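Local coordinates for protein endo-alpha-mannosidase (Bacteroides thetaiotaomicron, PDB 4ACY) that hydrolyses alpha-mannosidic bonds within mannose-containing glycans, as an endo-acting glycosidase of family GH99, probably in the processing of N-glycans, at residues T123-S128 and I153-G158; P188-Y193 and G222-L227; K275-S280 and S317-I322; K60-P65 and I86-Y91. One frame throughout, in Å; residues are numbered along the deposited sequence.

Contact 1 of 4, residues T123-S128 and I153-G158; sequences TWWGES and IEPFNG
Glu154 lays its aliphatic stem flat against the indole of Trp125: CB of Glu154 sits 3.4 Å from the centroid of the Trp125 six-membered ring, only 5° off the ring normal, a CH-pi contact over the face. The carboxylate plane runs within 6° of the indole plane. Glu154 CG stands beside the backbone N (chi1 -60°) and the chain bends at chi2, which carries the carboxylate along the ring toward Thr123. There Thr123 OG1 donates to Glu154 OE2 at 2.8 Å, reaching the oxygen on its anti side, well out of the carboxylate plane. Both segments leave neighbouring parallel strands of a (beta/alpha)8 barrel at their C-terminal ends, the rim where the active sites of such barrels lie; a formic acid molecule close to Glu154 is consistent with a pocket here. Beside the parallel pairing of Trp124 with Ile153, Glu154 N gives a backbone bond to Trp124 O at 2.9 Å. On the sheet face those two share, CD1 of Ile153 touches CD1 of Trp124 at 3.5 Å, while Asn167 takes the indole N-H of Trp124. Beyond the strand, Gly126 CA lies over one face of the Phe156 ring, 4.0 Å from its centroid.

Contact 2 of 4, residues P188-Y193 and G222-L227; sequences PLFFIY and GLFIGL
Phe190 and Phe224 stand side by side on one face of the sheet and point the same way, each with CG beside its backbone N (chi1 -68° and -57°). With this shared choice the rings project alike, and their planes lie 16° apart, but the offset, with centroids 5.4 Å apart, leaves little face-to-face contact. What touches is a corner of each, Phe190 CD1 against Phe224 CE1 at 3.4 Å; Phe207 stacks on Phe224. The backbones beneath belong to the beta-alpha-beta unit of strand 189-192, helix 200-207 and strand 223-227, two parallel neighbours in the (beta/alpha)8 barrel of this glycosidase. Their bonds alternate: Phe190 N gives to Leu223 O and Phe190 O accepts from Ile225 N, both at 2.8 Å, whereas the final one, from Leu227 N to Ile192 O, is weak at 3.4 Å. On the other face, Ile225 is wedged between two side chains of strand 189-192. Its CG1 lies beside the backbone N and its CG2 opposite it, which sends the branches apart: CG1 meets Leu189 CD2 at 3.9 Å, and CG2 runs alongside the Phe191 ring, touching CD1 at 3.8 Å. Ile278 of strand 276-281 also packs against Leu189, Phe191 and Ile225 in the barrel interior. At the C-terminal end Leu227 CD2 rests over a face of the Tyr193 ring, 4.1 Å from its CD1.

Contact 3 of 4, residues K275-S280 and S317-I322; sequences KLFIPS and SGASYI
Pro279 and Ala319 make the tightest apolar contact where the seventh strand of the (beta/alpha)8 barrel meets the loop that leads from helix 305-316 into the eighth: CD of Pro279 lies 3.5 Å from CB of Ala319, closer than carbons usually pack. The same methyl also reaches the Phe277 ring at CD2, and Pro279 CD itself stands over the centre of one face of that ring, so proline, phenylalanine and alanine form a compact cluster. Nearer the start of the strand, Tyr321 packs against Leu276 and Ile278. Its CB meets CG1 of Ile278 at 3.9 Å, and its ring carbon CE1 fits against both methyls of Leu276, at 4.0 Å from CD2. CG of Tyr321 lies beside its own backbone N (chi1 -66°), which directs the ring along the strand toward Leu276; its hydroxyl bonds to Thr184 and His41 stacks on the ring.

Polar links are fewer. No direct hydrogen bond joins the segments, and Tyr321 N and O are buried here without a partner in the model. Within the loop, Ser317 OG accepts from Ala319 N at 3.2 Å, an ST turn that follows the end of the helix, while Ala314 O is bonded to the same hydroxyl. Across the contact one water bridges the two backbones: it donates to Phe277 O and accepts from Ser320 N, each at 2.8 Å.

Contact 4 of 4, residues K60-P65 and I86-Y91; sequences KHWMHP and IACNFY
The Trp62 indole meets Cys88 at its edge, where SG lies near the ring plane, 83° off the normal and 5.2 Å from the centroid of the six-membered ring. Ile86 CD1 approaches obliquely, 4.0 Å from Trp62 CE3, the two side chains running alongside each other. Tyr50 stacks on the indole, and the Trp62 NE1-H is taken by Tyr97 O. This sulfur-aromatic contact belongs to the loops that join the first two strands of the barrel, an excursion that also carries the small antiparallel pair 64-66 and 77-79. A backbone bond ties the loops together: Ala87 N gives to Trp62 O at 3.0 Å. Ala87 is the centre of an inverse gamma turn, closed by Cys88 N donating to Ile86 O, and its CB meets His64 CB at 3.2 Å, a short approach. His61 and His64 both meet the ring of His331, and bound glycerol reaches His61, consistent with a pocket nearby. With CG swung away from the backbone N (chi1 -165°), the His64 imidazole is held by a bond within its own segment: ND1 donates to Pro65 O at 2.7 Å, in the carbonyl plane on a lone pair.

Contacts 1, 2 and 3 all draw on the same eight-stranded parallel barrel, whereas contact 4 ties together loops outside it, with its centre about 28 Å from that of contact 2. All four are largely buried, yet their chemistry follows their place. Contact 2 is regular sheet pairing; contact 3, near the other end of the strands from contact 1, is mostly apolar with a water bridge, and its Ile278 packs against contact 2 inside the barrel. Contact 1 borders strand 189-192 of contact 2, since Ile153 probably bonds to Phe191 and Tyr193. Contacts 1 and 4 mix an indole with polar or sulfur groups, and bound small molecules lie near both, as one does near Tyr193.

Contact 1 of 4, residues T123-S128 and I153-G158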
loop_
_atom_site.group_PDB
_atom_site.type_symbol
_atom_site.label_atom_id
_atom_site.label_comp_id
_atom_site.label_asym_id
_atom_site.label_seq_id
_atom_site.Cartn_x
_atom_site.Cartn_y
_atom_site.Cartn_z
ATOM N N THR A 123 -0.212 5.091 4.209
ATOM C CA THR A 123 0.260 4.467 5.435
ATOM C C THR A 123 -0.137 5.295 6.685
ATOM O O THR A 123 0.060 6.521 6.723
ATOM C CB THR A 123 1.790 4.225 5.314
ATOM O OG1 THR A 123 2.207 3.268 6.286
ATOM C CG2 THR A 123 2.563 5.554 5.468
ATOM N N TRP A 124 -0.691 4.627 7.706
ATOM C CA TRP A 124 -1.166 5.333 8.900
ATOM C C TRP A 124 -0.643 4.647 10.156
ATOM O O TRP A 124 -0.932 3.471 10.406
ATOM C CB TRP A 124 -2.701 5.394 8.924
ATOM C CG TRP A 124 -3.217 6.180 10.090
ATOM C CD1 TRP A 124 -3.655 5.681 11.289
ATOM C CD2 TRP A 124 -3.308 7.604 10.188
ATOM N NE1 TRP A 124 -4.038 6.717 12.119
ATOM C CE2 TRP A 124 -3.835 7.904 11.468
ATOM C CE3 TRP A 124 -3.011 8.656 9.316
ATOM C CZ2 TRP A 124 -4.069 9.226 11.896
ATOM C CZ3 TRP A 124 -3.240 9.976 9.743
ATOM C CH2 TRP A 124 -3.769 10.239 11.021
ATOM N N TRP A 125 0.140 5.388 10.930
ATOM C CA TRP A 125 0.895 4.801 12.039
ATOM C C TRP A 125 0.361 5.178 13.421
ATOM O O TRP A 125 1.085 5.136 14.413
ATOM C CB TRP A 125 2.389 5.125 11.872
ATOM C CG TRP A 125 2.994 4.281 10.799
ATOM C CD1 TRP A 125 3.157 4.610 9.479
ATOM C CD2 TRP A 125 3.482 2.944 10.945
ATOM N NE1 TRP A 125 3.723 3.555 8.796
ATOM C CE2 TRP A 125 3.949 2.526 9.677
ATOM C CE3 TRP A 125 3.593 2.065 12.031
ATOM C CZ2 TRP A 125 4.490 1.251 9.457
ATOM C CZ3 TRP A 125 4.133 0.804 11.814
ATOM C CH2 TRP A 125 4.587 0.413 10.535
ATOM N N GLY A 126 -0.920 5.512 13.481
ATOM C CA GLY A 126 -1.581 5.763 14.758
ATOM C C GLY A 126 -1.400 7.160 15.305
ATOM O O GLY A 126 -1.220 8.112 14.556
ATOM N N GLU A 127 -1.455 7.277 16.633
ATOM C CA GLU A 127 -1.388 8.590 17.300
ATOM C C GLU A 127 -0.207 9.457 16.843
ATOM O O GLU A 127 -0.337 10.678 16.743
ATOM C CB GLU A 127 -1.385 8.417 18.829
ATOM N N SER A 128 0.932 8.834 16.533
ATOM C CA SER A 128 2.105 9.588 16.076
ATOM C C SER A 128 1.847 10.341 14.762
ATOM O O SER A 128 2.588 11.262 14.413
ATOM C CB SER A 128 3.315 8.658 15.917
ATOM O OG SER A 128 3.041 7.668 14.937
ATOM N N ILE A 153 -4.076 1.172 7.784
ATOM C CA ILE A 153 -3.776 1.153 9.220
ATOM C C ILE A 153 -2.675 0.149 9.533
ATOM O O ILE A 153 -2.841 -1.060 9.343
ATOM C CB ILE A 153 -5.038 0.852 10.048
ATOM C CG1 ILE A 153 -6.155 1.829 9.668
ATOM C CG2 ILE A 153 -4.741 0.888 11.578
ATOM C CD1 ILE A 153 -5.905 3.280 10.044
ATOM N N GLU A 154 -1.555 0.672 10.023
ATOM C CA GLU A 154 -0.348 -0.134 10.185
ATOM C C GLU A 154 -0.269 -0.694 11.603
ATOM O O GLU A 154 -1.071 -0.295 12.448
ATOM C CB GLU A 154 0.888 0.696 9.858
ATOM C CG GLU A 154 0.886 1.221 8.410
ATOM C CD GLU A 154 1.337 0.195 7.396
ATOM O OE1 GLU A 154 1.654 -0.959 7.780
ATOM O OE2 GLU A 154 1.383 0.556 6.186
ATOM N N PRO A 155 0.673 -1.633 11.857
ATOM C CA PRO A 155 0.796 -2.216 13.213
ATOM C C PRO A 155 1.565 -1.309 14.165
ATOM O O PRO A 155 2.720 -1.578 14.502
ATOM C CB PRO A 155 1.543 -3.545 12.966
ATOM C CG PRO A 155 1.543 -3.750 11.467
ATOM C CD PRO A 155 1.508 -2.366 10.892
ATOM N N PHE A 156 0.915 -0.228 14.581
ATOM C CA PHE A 156 1.525 0.729 15.467
ATOM C C PHE A 156 1.548 0.189 16.892
ATOM O O PHE A 156 0.800 -0.746 17.229
ATOM C CB PHE A 156 0.814 2.082 15.376
ATOM C CG PHE A 156 -0.672 2.022 15.641
ATOM C CD1 PHE A 156 -1.160 2.017 16.947
ATOM C CD2 PHE A 156 -1.581 2.008 14.580
ATOM C CE1 PHE A 156 -2.538 1.983 17.202
ATOM C CE2 PHE A 156 -2.968 1.966 14.820
ATOM C CZ PHE A 156 -3.443 1.949 16.134
ATOM N N ASN A 157 2.449 0.742 17.696
ATOM C CA ASN A 157 2.591 0.330 19.086
ATOM C C ASN A 157 1.246 0.450 19.810
ATOM O O ASN A 157 0.574 1.488 19.739
ATOM C CB ASN A 157 3.692 1.139 19.793
ATOM C CG ASN A 157 5.079 0.506 19.659
ATOM O OD1 ASN A 157 6.097 1.191 19.769
ATOM N ND2 ASN A 157 5.122 -0.804 19.424
ATOM N N GLY A 158 0.851 -0.641 20.463
ATOM C CA GLY A 158 -0.385 -0.707 21.263
ATOM C C GLY A 158 -1.655 -0.873 20.443
ATOM O O GLY A 158 -2.771 -0.638 20.946
#

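Contact 2 of 4, residues P188-Y193 and G222-L227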
loop_
_atom_site.group_PDB
_atom_site.type_symbol
_atom_site.label_atom_id
_atom_site.label_comp_id
_atom_site.label_asym_id
_atom_site.label_seq_id
_atom_site.Cartn_x
_atom_site.Cartn_y
_atom_site.Cartn_z
ATOM N N PRO A 188 -16.321 4.975 3.565
ATOM C CA PRO A 188 -14.858 5.021 3.583
ATOM C C PRO A 188 -14.315 3.604 3.536
ATOM O O PRO A 188 -14.999 2.671 3.943
ATOM C CB PRO A 188 -14.517 5.661 4.930
ATOM C CG PRO A 188 -15.808 6.073 5.553
ATOM C CD PRO A 188 -16.923 5.403 4.843
ATOM N N LEU A 189 -13.086 3.455 3.061
ATOM C CA LEU A 189 -12.451 2.149 3.009
ATOM C C LEU A 189 -11.157 2.199 3.813
ATOM O O LEU A 189 -10.381 3.136 3.650
ATOM C CB LEU A 189 -12.184 1.758 1.553
ATOM C CG LEU A 189 -11.813 0.278 1.395
ATOM C CD1 LEU A 189 -12.477 -0.348 0.190
ATOM C CD2 LEU A 189 -10.313 0.169 1.323
ATOM N N PHE A 190 -10.949 1.209 4.696
ATOM C CA PHE A 190 -9.716 1.096 5.474
ATOM C C PHE A 190 -9.092 -0.279 5.236
ATOM O O PHE A 190 -9.775 -1.313 5.396
ATOM C CB PHE A 190 -10.020 1.224 6.972
ATOM C CG PHE A 190 -10.479 2.591 7.398
ATOM C CD1 PHE A 190 -11.825 2.951 7.303
ATOM C CD2 PHE A 190 -9.577 3.506 7.923
ATOM C CE1 PHE A 190 -12.257 4.230 7.721
ATOM C CE2 PHE A 190 -9.993 4.780 8.328
ATOM C CZ PHE A 190 -11.340 5.142 8.231
ATOM N N PHE A 191 -7.801 -0.291 4.886
ATOM C CA PHE A 191 -7.012 -1.526 4.868
ATOM C C PHE A 191 -6.339 -1.644 6.217
ATOM O O PHE A 191 -5.931 -0.642 6.810
ATOM C CB PHE A 191 -5.930 -1.491 3.782
ATOM C CG PHE A 191 -6.468 -1.496 2.374
ATOM C CD1 PHE A 191 -6.715 -2.683 1.723
ATOM C CD2 PHE A 191 -6.715 -0.295 1.703
ATOM C CE1 PHE A 191 -7.200 -2.710 0.393
ATOM C CE2 PHE A 191 -7.203 -0.295 0.389
ATOM C CZ PHE A 191 -7.466 -1.499 -0.263
ATOM N N ILE A 192 -6.249 -2.868 6.725
ATOM C CA ILE A 192 -5.627 -3.085 8.022
ATOM C C ILE A 192 -4.502 -4.106 7.868
ATOM O O ILE A 192 -4.737 -5.307 7.733
ATOM C CB ILE A 192 -6.628 -3.536 9.108
ATOM C CG1 ILE A 192 -7.824 -2.579 9.206
ATOM C CG2 ILE A 192 -5.904 -3.622 10.459
ATOM C CD1 ILE A 192 -8.957 -3.089 10.145
ATOM N N TYR A 193 -3.273 -3.605 7.875
ATOM C CA TYR A 193 -2.095 -4.440 7.646
ATOM C C TYR A 193 -1.840 -5.383 8.826
ATOM O O TYR A 193 -1.966 -4.986 9.994
ATOM C CB TYR A 193 -0.887 -3.548 7.344
ATOM C CG TYR A 193 0.398 -4.312 7.088
ATOM C CD1 TYR A 193 0.755 -4.709 5.802
ATOM C CD2 TYR A 193 1.275 -4.592 8.127
ATOM C CE1 TYR A 193 1.967 -5.410 5.565
ATOM C CE2 TYR A 193 2.468 -5.278 7.904
ATOM C CZ TYR A 193 2.807 -5.681 6.626
ATOM O OH TYR A 193 4.004 -6.364 6.409
ATOM N N GLY A 222 -17.809 1.964 7.872
ATOM C CA GLY A 222 -17.156 1.966 6.574
ATOM C C GLY A 222 -16.876 0.550 6.152
ATOM O O GLY A 222 -17.537 -0.382 6.600
ATOM N N LEU A 223 -15.902 0.399 5.265
ATOM C CA LEU A 223 -15.527 -0.900 4.758
ATOM C C LEU A 223 -14.135 -1.182 5.291
ATOM O O LEU A 223 -13.188 -0.448 5.008
ATOM C CB LEU A 223 -15.519 -0.891 3.231
ATOM C CG LEU A 223 -16.878 -0.745 2.523
ATOM C CD1 LEU A 223 -16.653 -0.355 1.075
ATOM C CD2 LEU A 223 -17.745 -2.013 2.622
ATOM N N PHE A 224 -14.034 -2.229 6.093
ATOM C CA PHE A 224 -12.788 -2.591 6.743
ATOM C C PHE A 224 -12.255 -3.870 6.137
ATOM O O PHE A 224 -12.919 -4.909 6.124
ATOM C CB PHE A 224 -13.037 -2.701 8.246
ATOM C CG PHE A 224 -13.590 -1.431 8.823
ATOM C CD1 PHE A 224 -12.747 -0.358 9.095
ATOM C CD2 PHE A 224 -14.970 -1.287 9.028
ATOM C CE1 PHE A 224 -13.263 0.838 9.590
ATOM C CE2 PHE A 224 -15.489 -0.104 9.529
ATOM C CZ PHE A 224 -14.640 0.962 9.818
ATOM N N ILE A 225 -11.031 -3.769 5.630
ATOM C CA ILE A 225 -10.439 -4.774 4.782
ATOM C C ILE A 225 -9.215 -5.345 5.484
ATOM O O ILE A 225 -8.201 -4.653 5.655
ATOM C CB ILE A 225 -10.021 -4.149 3.396
ATOM C CG1 ILE A 225 -11.194 -3.378 2.745
ATOM C CG2 ILE A 225 -9.419 -5.205 2.472
ATOM C CD1 ILE A 225 -12.435 -4.223 2.396
ATOM N N GLY A 226 -9.308 -6.610 5.889
ATOM C CA GLY A 226 -8.198 -7.275 6.595
ATOM C C GLY A 226 -7.206 -7.972 5.684
ATOM O O GLY A 226 -7.530 -8.367 4.562
ATOM N N LEU A 227 -5.966 -8.080 6.149
ATOM C CA LEU A 227 -4.932 -8.793 5.414
ATOM C C LEU A 227 -5.119 -10.283 5.658
ATOM O O LEU A 227 -5.140 -10.738 6.812
ATOM C CB LEU A 227 -3.535 -8.346 5.862
ATOM C CG LEU A 227 -2.345 -8.972 5.129
ATOM C CD1 LEU A 227 -2.413 -8.645 3.661
ATOM C CD2 LEU A 227 -1.042 -8.442 5.734
#

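Contact 3 of 4, residues K275-S280 and S317-I322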
loop_
_atom_site.group_PDB
_atom_site.type_symbol
_atom_site.label_atom_id
_atom_site.label_comp_id
_atom_site.label_asym_id
_atom_site.label_seq_id
_atom_site.Cartn_x
_atom_site.Cartn_y
_atom_site.Cartn_z
ATOM N N LYS A 275 -18.309 -10.657 0.775
ATOM C CA LYS A 275 -17.102 -9.911 1.163
ATOM C C LYS A 275 -16.423 -9.334 -0.076
ATOM O O LYS A 275 -16.623 -9.830 -1.186
ATOM C CB LYS A 275 -16.113 -10.817 1.924
ATOM C CG LYS A 275 -16.643 -11.429 3.228
ATOM C CD LYS A 275 -17.075 -10.366 4.250
ATOM C CE LYS A 275 -17.573 -11.004 5.536
ATOM N NZ LYS A 275 -18.230 -10.037 6.474
ATOM N N LEU A 276 -15.610 -8.292 0.115
ATOM C CA LEU A 276 -14.856 -7.696 -0.973
ATOM C C LEU A 276 -13.452 -8.253 -1.004
ATOM O O LEU A 276 -12.710 -8.111 -0.032
ATOM C CB LEU A 276 -14.769 -6.181 -0.811
ATOM C CG LEU A 276 -16.037 -5.353 -1.017
ATOM C CD1 LEU A 276 -15.674 -3.905 -0.759
ATOM C CD2 LEU A 276 -16.567 -5.519 -2.439
ATOM N N PHE A 277 -13.102 -8.889 -2.114
ATOM C CA PHE A 277 -11.730 -9.338 -2.358
ATOM C C PHE A 277 -10.967 -8.242 -3.089
ATOM O O PHE A 277 -11.377 -7.800 -4.177
ATOM C CB PHE A 277 -11.759 -10.624 -3.188
ATOM C CG PHE A 277 -10.420 -11.067 -3.730
ATOM C CD1 PHE A 277 -9.248 -11.010 -2.957
ATOM C CD2 PHE A 277 -10.342 -11.583 -5.023
ATOM C CE1 PHE A 277 -8.038 -11.457 -3.485
ATOM C CE2 PHE A 277 -9.151 -12.033 -5.549
ATOM C CZ PHE A 277 -7.991 -11.977 -4.778
ATOM N N ILE A 278 -9.851 -7.810 -2.501
ATOM C CA ILE A 278 -9.021 -6.791 -3.147
ATOM C C ILE A 278 -7.602 -7.341 -3.317
ATOM O O ILE A 278 -6.782 -7.213 -2.414
ATOM C CB ILE A 278 -9.010 -5.445 -2.341
ATOM C CG1 ILE A 278 -10.454 -5.021 -1.990
ATOM C CG2 ILE A 278 -8.235 -4.366 -3.127
ATOM C CD1 ILE A 278 -10.532 -3.658 -1.329
ATOM N N PRO A 279 -7.311 -7.985 -4.467
ATOM C CA PRO A 279 -5.957 -8.502 -4.670
ATOM C C PRO A 279 -4.968 -7.344 -4.706
ATOM O O PRO A 279 -5.346 -6.214 -5.058
ATOM C CB PRO A 279 -6.024 -9.166 -6.046
ATOM C CG PRO A 279 -7.209 -8.507 -6.738
ATOM C CD PRO A 279 -8.185 -8.222 -5.629
ATOM N N SER A 280 -3.725 -7.627 -4.325
ATOM C CA SER A 280 -2.653 -6.653 -4.443
ATOM C C SER A 280 -1.648 -7.083 -5.498
ATOM O O SER A 280 -1.146 -8.212 -5.471
ATOM C CB SER A 280 -1.953 -6.429 -3.098
ATOM O OG SER A 280 -2.884 -6.052 -2.091
ATOM N N SER A 317 -9.350 -12.559 -12.129
ATOM C CA SER A 317 -9.982 -13.127 -10.937
ATOM C C SER A 317 -11.447 -12.718 -10.826
ATOM O O SER A 317 -12.233 -13.404 -10.170
ATOM C CB SER A 317 -9.240 -12.693 -9.672
ATOM O OG SER A 317 -9.522 -11.335 -9.362
ATOM N N GLY A 318 -11.795 -11.585 -11.446
ATOM C CA GLY A 318 -13.141 -11.015 -11.339
ATOM C C GLY A 318 -13.330 -10.053 -10.164
ATOM O O GLY A 318 -14.442 -9.578 -9.921
ATOM N N ALA A 319 -12.250 -9.761 -9.434
ATOM C CA ALA A 319 -12.293 -8.795 -8.330
ATOM C C ALA A 319 -12.797 -7.448 -8.831
ATOM O O ALA A 319 -12.553 -7.079 -9.987
ATOM C CB ALA A 319 -10.922 -8.634 -7.707
ATOM N N SER A 320 -13.507 -6.740 -7.961
ATOM C CA SER A 320 -14.096 -5.424 -8.282
ATOM C C SER A 320 -13.150 -4.261 -7.978
ATOM O O SER A 320 -13.369 -3.134 -8.442
ATOM C CB SER A 320 -15.407 -5.221 -7.507
ATOM O OG SER A 320 -16.398 -6.158 -7.908
ATOM N N TYR A 321 -12.130 -4.530 -7.163
ATOM C CA TYR A 321 -11.156 -3.508 -6.763
ATOM C C TYR A 321 -9.798 -4.137 -6.882
ATOM O O TYR A 321 -9.650 -5.324 -6.602
ATOM C CB TYR A 321 -11.338 -3.115 -5.288
ATOM C CG TYR A 321 -12.628 -2.412 -4.972
ATOM C CD1 TYR A 321 -13.802 -3.137 -4.781
ATOM C CD2 TYR A 321 -12.669 -1.026 -4.837
ATOM C CE1 TYR A 321 -14.997 -2.502 -4.484
ATOM C CE2 TYR A 321 -13.866 -0.371 -4.545
ATOM C CZ TYR A 321 -15.014 -1.121 -4.367
ATOM O OH TYR A 321 -16.191 -0.483 -4.084
ATOM N N ILE A 322 -8.813 -3.353 -7.292
ATOM C CA ILE A 322 -7.431 -3.830 -7.347
ATOM C C ILE A 322 -6.560 -2.854 -6.595
ATOM O O ILE A 322 -6.711 -1.638 -6.737
ATOM C CB ILE A 322 -6.957 -4.056 -8.813
ATOM C CG1 ILE A 322 -7.728 -5.235 -9.426
ATOM C CG2 ILE A 322 -5.415 -4.312 -8.879
ATOM C CD1 ILE A 322 -7.406 -5.480 -10.907
HETATM O O HOH W 1 -13.846 -7.088 -5.213
#

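Contact 4 of 4, residues K60-P65 and I86-Y91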
loop_
_atom_site.group_PDB
_atom_site.type_symbol
_atom_site.label_atom_id
_atom_site.label_comp_id
_atom_site.label_asym_id
_atom_site.label_seq_id
_atom_site.Cartn_x
_atom_site.Cartn_y
_atom_site.Cartn_z
ATOM N N LYS A 60 14.870 10.810 6.858
ATOM C CA LYS A 60 13.910 9.876 7.421
ATOM C C LYS A 60 13.634 8.818 6.376
ATOM O O LYS A 60 13.296 9.121 5.236
ATOM C CB LYS A 60 12.616 10.585 7.825
ATOM C CG LYS A 60 12.784 11.643 8.886
ATOM C CD LYS A 60 11.428 12.245 9.246
ATOM C CE LYS A 60 11.564 13.345 10.300
ATOM N NZ LYS A 60 10.382 14.276 10.269
ATOM N N HIS A 61 13.792 7.564 6.776
ATOM C CA HIS A 61 13.580 6.400 5.901
ATOM C C HIS A 61 14.612 6.138 4.794
ATOM O O HIS A 61 14.948 4.974 4.526
ATOM C CB HIS A 61 12.136 6.323 5.390
ATOM C CG HIS A 61 11.228 5.595 6.329
ATOM N ND1 HIS A 61 10.929 4.258 6.182
ATOM C CD2 HIS A 61 10.600 6.002 7.460
ATOM C CE1 HIS A 61 10.138 3.875 7.173
ATOM N NE2 HIS A 61 9.924 4.913 7.962
ATOM N N TRP A 62 15.115 7.189 4.147
ATOM C CA TRP A 62 16.241 7.004 3.232
ATOM C C TRP A 62 17.441 6.511 4.024
ATOM O O TRP A 62 18.288 5.794 3.493
ATOM C CB TRP A 62 16.576 8.298 2.474
ATOM C CG TRP A 62 15.396 8.876 1.764
ATOM C CD1 TRP A 62 14.813 10.094 1.998
ATOM C CD2 TRP A 62 14.646 8.273 0.694
ATOM N NE1 TRP A 62 13.754 10.280 1.148
ATOM C CE2 TRP A 62 13.619 9.177 0.350
ATOM C CE3 TRP A 62 14.718 7.043 0.023
ATOM C CZ2 TRP A 62 12.694 8.915 -0.662
ATOM C CZ3 TRP A 62 13.802 6.774 -0.987
ATOM C CH2 TRP A 62 12.785 7.704 -1.311
HETATM N N MSE A 63 17.492 6.955 5.279
HETATM C CA MSE A 63 18.329 6.359 6.300
HETATM C C MSE A 63 17.471 5.266 6.948
HETATM O O MSE A 63 16.327 5.514 7.301
HETATM C CB MSE A 63 18.722 7.428 7.318
HETATM C CG MSE A 63 19.315 6.899 8.601
HETATM SE SE MSE A 63 19.904 8.338 9.762
HETATM C CE MSE A 63 18.277 9.365 9.895
ATOM N N HIS A 64 18.011 4.055 7.081
ATOM C CA HIS A 64 17.197 2.931 7.564
ATOM C C HIS A 64 18.100 1.859 8.156
ATOM O O HIS A 64 19.212 1.654 7.660
ATOM C CB HIS A 64 16.411 2.364 6.379
ATOM C CG HIS A 64 15.278 1.453 6.746
ATOM N ND1 HIS A 64 15.461 0.127 7.081
ATOM C CD2 HIS A 64 13.941 1.662 6.758
ATOM C CE1 HIS A 64 14.287 -0.433 7.316
ATOM N NE2 HIS A 64 13.345 0.476 7.121
ATOM N N PRO A 65 17.636 1.172 9.226
ATOM C CA PRO A 65 18.466 0.081 9.735
ATOM C C PRO A 65 18.530 -1.085 8.752
ATOM O O PRO A 65 17.697 -1.192 7.838
ATOM C CB PRO A 65 17.755 -0.369 11.031
ATOM C CG PRO A 65 16.740 0.615 11.336
ATOM C CD PRO A 65 16.488 1.470 10.099
ATOM N N ILE A 86 21.462 5.103 -0.091
ATOM C CA ILE A 86 20.103 5.151 0.448
ATOM C C ILE A 86 19.454 3.760 0.572
ATOM O O ILE A 86 19.839 2.813 -0.117
ATOM C CB ILE A 86 19.186 6.131 -0.346
ATOM C CG1 ILE A 86 18.938 5.640 -1.777
ATOM C CG2 ILE A 86 19.773 7.576 -0.329
ATOM C CD1 ILE A 86 17.796 6.403 -2.474
ATOM N N ALA A 87 18.455 3.668 1.450
ATOM C CA ALA A 87 17.913 2.377 1.892
ATOM C C ALA A 87 16.899 1.732 0.934
ATOM O O ALA A 87 15.748 1.434 1.312
ATOM C CB ALA A 87 17.314 2.525 3.277
ATOM N N CYS A 88 17.340 1.514 -0.298
ATOM C CA CYS A 88 16.533 0.894 -1.336
ATOM C C CYS A 88 17.424 0.411 -2.468
ATOM O O CYS A 88 18.548 0.913 -2.633
ATOM C CB CYS A 88 15.447 1.852 -1.855
ATOM S SG CYS A 88 15.957 3.570 -1.962
ATOM N N ASN A 89 16.944 -0.573 -3.224
ATOM C CA ASN A 89 17.729 -1.144 -4.312
ATOM C C ASN A 89 17.597 -0.380 -5.632
ATOM O O ASN A 89 18.395 -0.581 -6.544
ATOM C CB ASN A 89 17.357 -2.601 -4.543
ATOM C CG ASN A 89 17.897 -3.520 -3.453
ATOM O OD1 ASN A 89 18.852 -4.300 -3.681
ATOM N ND2 ASN A 89 17.322 -3.422 -2.267
ATOM N N PHE A 90 16.547 0.430 -5.737
ATOM C CA PHE A 90 16.367 1.359 -6.871
ATOM C C PHE A 90 16.587 2.776 -6.354
ATOM O O PHE A 90 16.631 2.996 -5.145
ATOM C CB PHE A 90 14.934 1.238 -7.424
ATOM C CG PHE A 90 14.635 -0.066 -8.131
ATOM C CD1 PHE A 90 14.218 -1.198 -7.421
ATOM C CD2 PHE A 90 14.734 -0.157 -9.522
ATOM C CE1 PHE A 90 13.914 -2.404 -8.082
ATOM C CE2 PHE A 90 14.437 -1.347 -10.197
ATOM C CZ PHE A 90 14.029 -2.487 -9.477
ATOM N N TYR A 91 16.702 3.754 -7.257
ATOM C CA TYR A 91 16.956 5.126 -6.842
ATOM C C TYR A 91 15.871 6.034 -7.432
ATOM O O TYR A 91 15.651 6.010 -8.649
ATOM C CB TYR A 91 18.349 5.578 -7.311
ATOM C CG TYR A 91 18.798 6.844 -6.645
ATOM C CD1 TYR A 91 18.403 8.091 -7.133
ATOM C CD2 TYR A 91 19.592 6.805 -5.499
ATOM C CE1 TYR A 91 18.787 9.263 -6.493
ATOM C CE2 TYR A 91 19.980 7.971 -4.855
ATOM C CZ TYR A 91 19.573 9.194 -5.364
ATOM O OH TYR A 91 19.950 10.355 -4.733
#